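Local coordinates for phosphodiesterase (Trypanosoma brucei brucei, PDB 5H2Q), which belongs to the cyclic nucleotide phosphodiesterase family, an all-helical metal-dependent fold of the HD clan that carries zinc and magnesium ions, at residues Gln62-Ser67 and Thr114-Phe119; Leu76-Lys81 and Val169-Asp174. One frame throughout, in Å; residues are numbered along the deposited sequence.

Contact 1 (Gln62-Ser67 and Thr114-Phe119); sequences QKFGCS and TELECF
The Phe64 ring pushes its CZ against the first turn of helix 115-127, 3.4 Å from the backbone N of Leu116. It comes from the end of helix 60-63, which is closed by a Schellman motif with Gly65 at the C-prime position, and it meets the start of a helix opened by a capping box. In that box Glu117 N gives its hydrogen to Thr114 OG1, and Thr114 N returns one to Glu117 OE1. In Leu116, chi1 (177°) directs CG away from the residue's own N, and the turn at chi2 (53°) then brings CD1 over the centre of the Phe64 ring in a CH-pi contact, 3.9 Å from the ring centroid. Lys63 CB covers the opposite face toward the rim. Phe119 adds a second aromatic side chain, its plane nearly parallel to that of Phe64; the two rings are slid so far apart, with centroids separated by 5.7 Å, that they barely overlap, and they touch through the two CD2 atoms. Beyond these segments, Leu183 touches both Phe64 and Leu116, while Leu60 and Pro61 pack on Phe119. At the exposed side, the extended Lys63 chain crosses Glu115 at about a right angle, and the salt bridge there runs from NZ of Lys63 to OE2 of Glu115, 2.7 Å away and 52° above the carboxylate plane.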
loop_
_atom_site.group_PDB
_atom_site.type_symbol
_atom_site.label_atom_id
_atom_site.label_comp_id
_atom_site.label_asym_id
_atom_site.label_seq_id
_atom_site.Cartn_x
_atom_site.Cartn_y
_atom_site.Cartn_z
ATOM N N GLN A 62 18.537 -5.684 9.083
ATOM C CA GLN A 62 19.772 -6.087 9.777
ATOM C C GLN A 62 19.558 -6.194 11.287
ATOM O O GLN A 62 19.957 -7.183 11.908
ATOM C CB GLN A 62 20.909 -5.109 9.471
ATOM C CG GLN A 62 21.289 -4.973 7.976
ATOM C CD GLN A 62 20.570 -3.839 7.274
ATOM O OE1 GLN A 62 19.373 -3.637 7.456
ATOM N NE2 GLN A 62 21.256 -3.127 6.381
ATOM N N LYS A 63 18.846 -5.199 11.866
ATOM C CA LYS A 63 18.518 -5.166 13.294
ATOM C C LYS A 63 17.627 -6.322 13.713
ATOM O O LYS A 63 17.648 -6.692 14.890
ATOM C CB LYS A 63 17.800 -3.861 13.653
ATOM C CG LYS A 63 18.693 -2.663 13.645
ATOM C CD LYS A 63 17.886 -1.364 13.894
ATOM C CE LYS A 63 18.844 -0.213 13.762
ATOM N NZ LYS A 63 18.192 1.120 13.882
ATOM N N PHE A 64 16.835 -6.879 12.773
ATOM C CA PHE A 64 15.920 -7.968 13.093
ATOM C C PHE A 64 16.363 -9.314 12.514
ATOM O O PHE A 64 15.577 -10.252 12.502
ATOM C CB PHE A 64 14.461 -7.619 12.732
ATOM C CG PHE A 64 14.050 -6.409 13.545
ATOM C CD1 PHE A 64 13.939 -6.488 14.936
ATOM C CD2 PHE A 64 13.881 -5.166 12.937
ATOM C CE1 PHE A 64 13.634 -5.349 15.696
ATOM C CE2 PHE A 64 13.586 -4.027 13.703
ATOM C CZ PHE A 64 13.494 -4.125 15.079
ATOM N N GLY A 65 17.647 -9.415 12.185
ATOM C CA GLY A 65 18.248 -10.674 11.745
ATOM C C GLY A 65 17.786 -11.156 10.394
ATOM O O GLY A 65 17.846 -12.359 10.103
ATOM N N CYS A 66 17.297 -10.218 9.566
ATOM C CA CYS A 66 16.895 -10.506 8.197
ATOM C C CYS A 66 18.098 -10.213 7.317
ATOM O O CYS A 66 18.478 -9.044 7.155
ATOM C CB CYS A 66 15.689 -9.662 7.784
ATOM S SG CYS A 66 15.202 -9.907 6.060
ATOM N N SER A 67 18.723 -11.274 6.769
ATOM C CA SER A 67 19.891 -11.145 5.909
ATOM C C SER A 67 19.526 -10.426 4.615
ATOM O O SER A 67 18.337 -10.391 4.229
ATOM C CB SER A 67 20.475 -12.519 5.586
ATOM O OG SER A 67 19.680 -13.200 4.626
ATOM N N THR A 114 7.225 1.162 17.642
ATOM C CA THR A 114 8.536 0.622 17.942
ATOM C C THR A 114 9.255 0.411 16.604
ATOM O O THR A 114 8.614 0.330 15.557
ATOM C CB THR A 114 8.454 -0.718 18.677
ATOM O OG1 THR A 114 7.889 -1.711 17.815
ATOM C CG2 THR A 114 7.687 -0.633 20.019
ATOM N N GLU A 115 10.580 0.293 16.652
ATOM C CA GLU A 115 11.426 0.008 15.501
ATOM C C GLU A 115 10.984 -1.280 14.788
ATOM O O GLU A 115 10.914 -1.300 13.549
ATOM C CB GLU A 115 12.843 -0.153 16.022
ATOM C CG GLU A 115 13.890 0.264 15.040
ATOM C CD GLU A 115 15.225 0.462 15.721
ATOM O OE1 GLU A 115 15.604 -0.373 16.575
ATOM O OE2 GLU A 115 15.904 1.437 15.353
ATOM N N LEU A 116 10.644 -2.337 15.561
ATOM C CA LEU A 116 10.127 -3.580 14.990
ATOM C C LEU A 116 8.858 -3.308 14.204
ATOM O O LEU A 116 8.733 -3.802 13.086
ATOM C CB LEU A 116 9.874 -4.665 16.057
ATOM C CG LEU A 116 9.260 -5.999 15.544
ATOM C CD1 LEU A 116 10.075 -6.601 14.384
ATOM C CD2 LEU A 116 9.041 -6.973 16.654
ATOM N N GLU A 117 7.920 -2.525 14.771
ATOM C CA GLU A 117 6.661 -2.213 14.062
ATOM C C GLU A 117 6.895 -1.436 12.745
ATOM O O GLU A 117 6.168 -1.618 11.772
ATOM C CB GLU A 117 5.695 -1.490 14.992
ATOM C CG GLU A 117 5.128 -2.393 16.071
ATOM C CD GLU A 117 4.571 -1.641 17.256
ATOM O OE1 GLU A 117 4.794 -0.410 17.357
ATOM O OE2 GLU A 117 3.841 -2.279 18.045
ATOM N N CYS A 118 7.922 -0.571 12.724
ATOM C CA CYS A 118 8.289 0.172 11.514
ATOM C C CYS A 118 8.744 -0.814 10.440
ATOM O O CYS A 118 8.281 -0.737 9.304
ATOM C CB CYS A 118 9.362 1.196 11.819
ATOM S SG CYS A 118 8.762 2.591 12.821
ATOM N N PHE A 119 9.605 -1.775 10.819
ATOM C CA PHE A 119 10.069 -2.820 9.900
ATOM C C PHE A 119 8.859 -3.615 9.394
ATOM O O PHE A 119 8.706 -3.797 8.188
ATOM C CB PHE A 119 11.031 -3.769 10.638
ATOM C CG PHE A 119 11.526 -4.892 9.761
ATOM C CD1 PHE A 119 12.043 -4.631 8.495
ATOM C CD2 PHE A 119 11.469 -6.215 10.198
ATOM C CE1 PHE A 119 12.535 -5.675 7.688
ATOM C CE2 PHE A 119 11.932 -7.260 9.376
ATOM C CZ PHE A 119 12.457 -6.975 8.129
#

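Contact 2 (Leu76-Lys81 and Val169-Asp174); sequences LQCRKK and VEILSD
With CG1 beside its backbone N (chi1 -70°) and CD1 extended beyond it (chi2 167°), Ile171 reaches from helix 159-172 to the backbone of the last turns of helix 68-80. Its CD1 ends 4.0 Å from Cys78 CA, with the sulfur of Cys78 slightly farther off. The other branch, CG2, lies against Gln77 CB at 3.9 Å, and this fork of one buried isoleucine makes most of the helix-to-helix packing. Gln77 bends at chi2 (-70°), and its side chain crosses that of Asp174 at about a right angle. The two do not bond directly: a water accepts from Gln77 NE2 at 2.8 Å and donates to Asp174 OD2 at 2.7 Å. Asp174 OD1 accepts a hydrogen bond from the backbone N of Glu176, so the carboxylate is held from both oxygens. Farther along, Lys81 NZ and Glu170 OE2 stand 4.8 Å apart, too far for a salt bridge, though the opposite charges probably attract weakly. Helix 68-80 also supplies Phe74, on which Ile171 and Leu172 both pack; Leu172 and Val169 turn to helix 185-200, whereas Leu76 and Arg79 face helix 10-17, so helix 185-200 backs helix 159-172 while helix 10-17 backs helix 68-80.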
loop_
_atom_site.group_PDB
_atom_site.type_symbol
_atom_site.label_atom_id
_atom_site.label_comp_id
_atom_site.label_asym_id
_atom_site.label_seq_id
_atom_site.Cartn_x
_atom_site.Cartn_y
_atom_site.Cartn_z
ATOM N N LEU A 76 11.536 -10.484 -4.377
ATOM C CA LEU A 76 11.300 -11.131 -5.667
ATOM C C LEU A 76 10.120 -12.101 -5.614
ATOM O O LEU A 76 9.361 -12.167 -6.582
ATOM C CB LEU A 76 12.582 -11.780 -6.231
ATOM C CG LEU A 76 13.747 -10.762 -6.399
ATOM C CD1 LEU A 76 15.029 -11.443 -6.730
ATOM C CD2 LEU A 76 13.446 -9.716 -7.425
ATOM N N GLN A 77 9.924 -12.808 -4.482
ATOM C CA GLN A 77 8.747 -13.694 -4.331
ATOM C C GLN A 77 7.465 -12.843 -4.361
ATOM O O GLN A 77 6.508 -13.212 -5.034
ATOM C CB GLN A 77 8.817 -14.548 -3.067
ATOM C CG GLN A 77 9.898 -15.626 -3.084
ATOM C CD GLN A 77 9.668 -16.790 -4.046
ATOM O OE1 GLN A 77 8.840 -16.759 -4.967
ATOM N NE2 GLN A 77 10.512 -17.803 -3.921
ATOM N N CYS A 78 7.471 -11.658 -3.709
ATOM C CA CYS A 78 6.333 -10.736 -3.768
ATOM C C CYS A 78 6.120 -10.341 -5.222
ATOM O O CYS A 78 5.022 -10.424 -5.706
ATOM C CB CYS A 78 6.570 -9.489 -2.916
ATOM S SG CYS A 78 6.442 -9.785 -1.140
ATOM N N ARG A 79 7.178 -9.869 -5.897
ATOM C CA ARG A 79 7.063 -9.371 -7.271
ATOM C C ARG A 79 6.408 -10.379 -8.201
ATOM O O ARG A 79 5.528 -10.007 -8.968
ATOM C CB ARG A 79 8.449 -9.005 -7.799
ATOM C CG ARG A 79 8.368 -8.271 -9.131
ATOM C CD ARG A 79 9.720 -7.797 -9.607
ATOM N NE ARG A 79 10.586 -8.926 -9.935
ATOM C CZ ARG A 79 11.787 -8.813 -10.499
ATOM N NH1 ARG A 79 12.300 -7.613 -10.748
ATOM N NH2 ARG A 79 12.494 -9.899 -10.794
ATOM N N LYS A 80 6.753 -11.665 -8.033
ATOM C CA LYS A 80 6.195 -12.771 -8.848
ATOM C C LYS A 80 4.683 -12.892 -8.746
ATOM O O LYS A 80 4.042 -13.383 -9.676
ATOM C CB LYS A 80 6.842 -14.113 -8.456
ATOM C CG LYS A 80 8.263 -14.244 -8.962
ATOM C CD LYS A 80 8.885 -15.562 -8.547
ATOM C CE LYS A 80 10.276 -15.731 -9.104
ATOM N NZ LYS A 80 10.286 -15.748 -10.591
ATOM N N LYS A 81 4.112 -12.460 -7.615
ATOM C CA LYS A 81 2.677 -12.556 -7.336
ATOM C C LYS A 81 1.891 -11.304 -7.709
ATOM O O LYS A 81 0.676 -11.263 -7.466
ATOM C CB LYS A 81 2.442 -12.954 -5.860
ATOM C CG LYS A 81 3.040 -14.315 -5.544
ATOM C CD LYS A 81 2.073 -15.231 -4.840
ATOM C CE LYS A 81 2.256 -16.663 -5.287
ATOM N NZ LYS A 81 1.148 -17.109 -6.170
ATOM N N VAL A 169 1.516 -15.138 4.054
ATOM C CA VAL A 169 1.892 -16.236 4.960
ATOM C C VAL A 169 2.616 -17.338 4.172
ATOM O O VAL A 169 3.625 -17.884 4.656
ATOM C CB VAL A 169 0.650 -16.719 5.754
ATOM C CG1 VAL A 169 0.949 -18.009 6.524
ATOM C CG2 VAL A 169 0.149 -15.625 6.708
ATOM N N GLU A 170 2.125 -17.643 2.968
ATOM C CA GLU A 170 2.758 -18.649 2.109
ATOM C C GLU A 170 4.212 -18.246 1.784
ATOM O O GLU A 170 5.122 -19.069 1.893
ATOM C CB GLU A 170 1.946 -18.815 0.826
ATOM C CG GLU A 170 2.518 -19.882 -0.090
ATOM C CD GLU A 170 1.549 -20.268 -1.187
ATOM O OE1 GLU A 170 1.201 -21.469 -1.257
ATOM O OE2 GLU A 170 1.069 -19.365 -1.914
ATOM N N ILE A 171 4.419 -16.980 1.361
ATOM C CA ILE A 171 5.763 -16.499 1.027
ATOM C C ILE A 171 6.681 -16.636 2.225
ATOM O O ILE A 171 7.793 -17.140 2.124
ATOM C CB ILE A 171 5.741 -15.046 0.460
ATOM C CG1 ILE A 171 5.100 -15.037 -0.967
ATOM C CG2 ILE A 171 7.174 -14.435 0.421
ATOM C CD1 ILE A 171 4.726 -13.656 -1.501
ATOM N N LEU A 172 6.187 -16.199 3.376
ATOM C CA LEU A 172 6.960 -16.242 4.585
ATOM C C LEU A 172 7.160 -17.662 5.152
ATOM O O LEU A 172 7.981 -17.820 6.051
ATOM C CB LEU A 172 6.349 -15.296 5.616
ATOM C CG LEU A 172 6.254 -13.816 5.190
ATOM C CD1 LEU A 172 5.317 -13.055 6.146
ATOM C CD2 LEU A 172 7.662 -13.125 5.188
ATOM N N SER A 173 6.432 -18.679 4.643
ATOM C CA SER A 173 6.573 -20.059 5.132
ATOM C C SER A 173 7.870 -20.696 4.623
ATOM O O SER A 173 8.278 -21.710 5.164
ATOM C CB SER A 173 5.363 -20.906 4.752
ATOM O OG SER A 173 5.328 -21.182 3.361
ATOM N N ASP A 174 8.488 -20.120 3.556
ATOM C CA ASP A 174 9.767 -20.560 2.983
ATOM C C ASP A 174 10.876 -19.860 3.787
ATOM O O ASP A 174 10.963 -18.631 3.706
ATOM C CB ASP A 174 9.837 -20.144 1.491
ATOM C CG ASP A 174 11.118 -20.469 0.708
ATOM O OD1 ASP A 174 12.065 -21.022 1.309
ATOM O OD2 ASP A 174 11.196 -20.088 -0.491
HETATM O O HOH W 1 12.252 -17.908 -1.756
#

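In the fold
Contacts 1 and 2 lie in the same all-helical chain, their centres about 18 Å apart and their nearest atoms about 8 Å apart, without touching. Helices 60-63 and 68-80 follow each other directly, so one continuous run of chain supplies the first half of each. Their partners come later, helix 115-127 and then helix 159-172, and the segments therefore alternate along the sequence. Residues from both partner segments pack on helix 185-200. The centre of contact 1 is about 19 Å from the centre of the chain, that of contact 2 about 16 Å. In contact 2 the Cys78 side chain is about 13 Å from the zinc ion. Helix 115-127 runs straight into the zinc ligands His128 and Asp129.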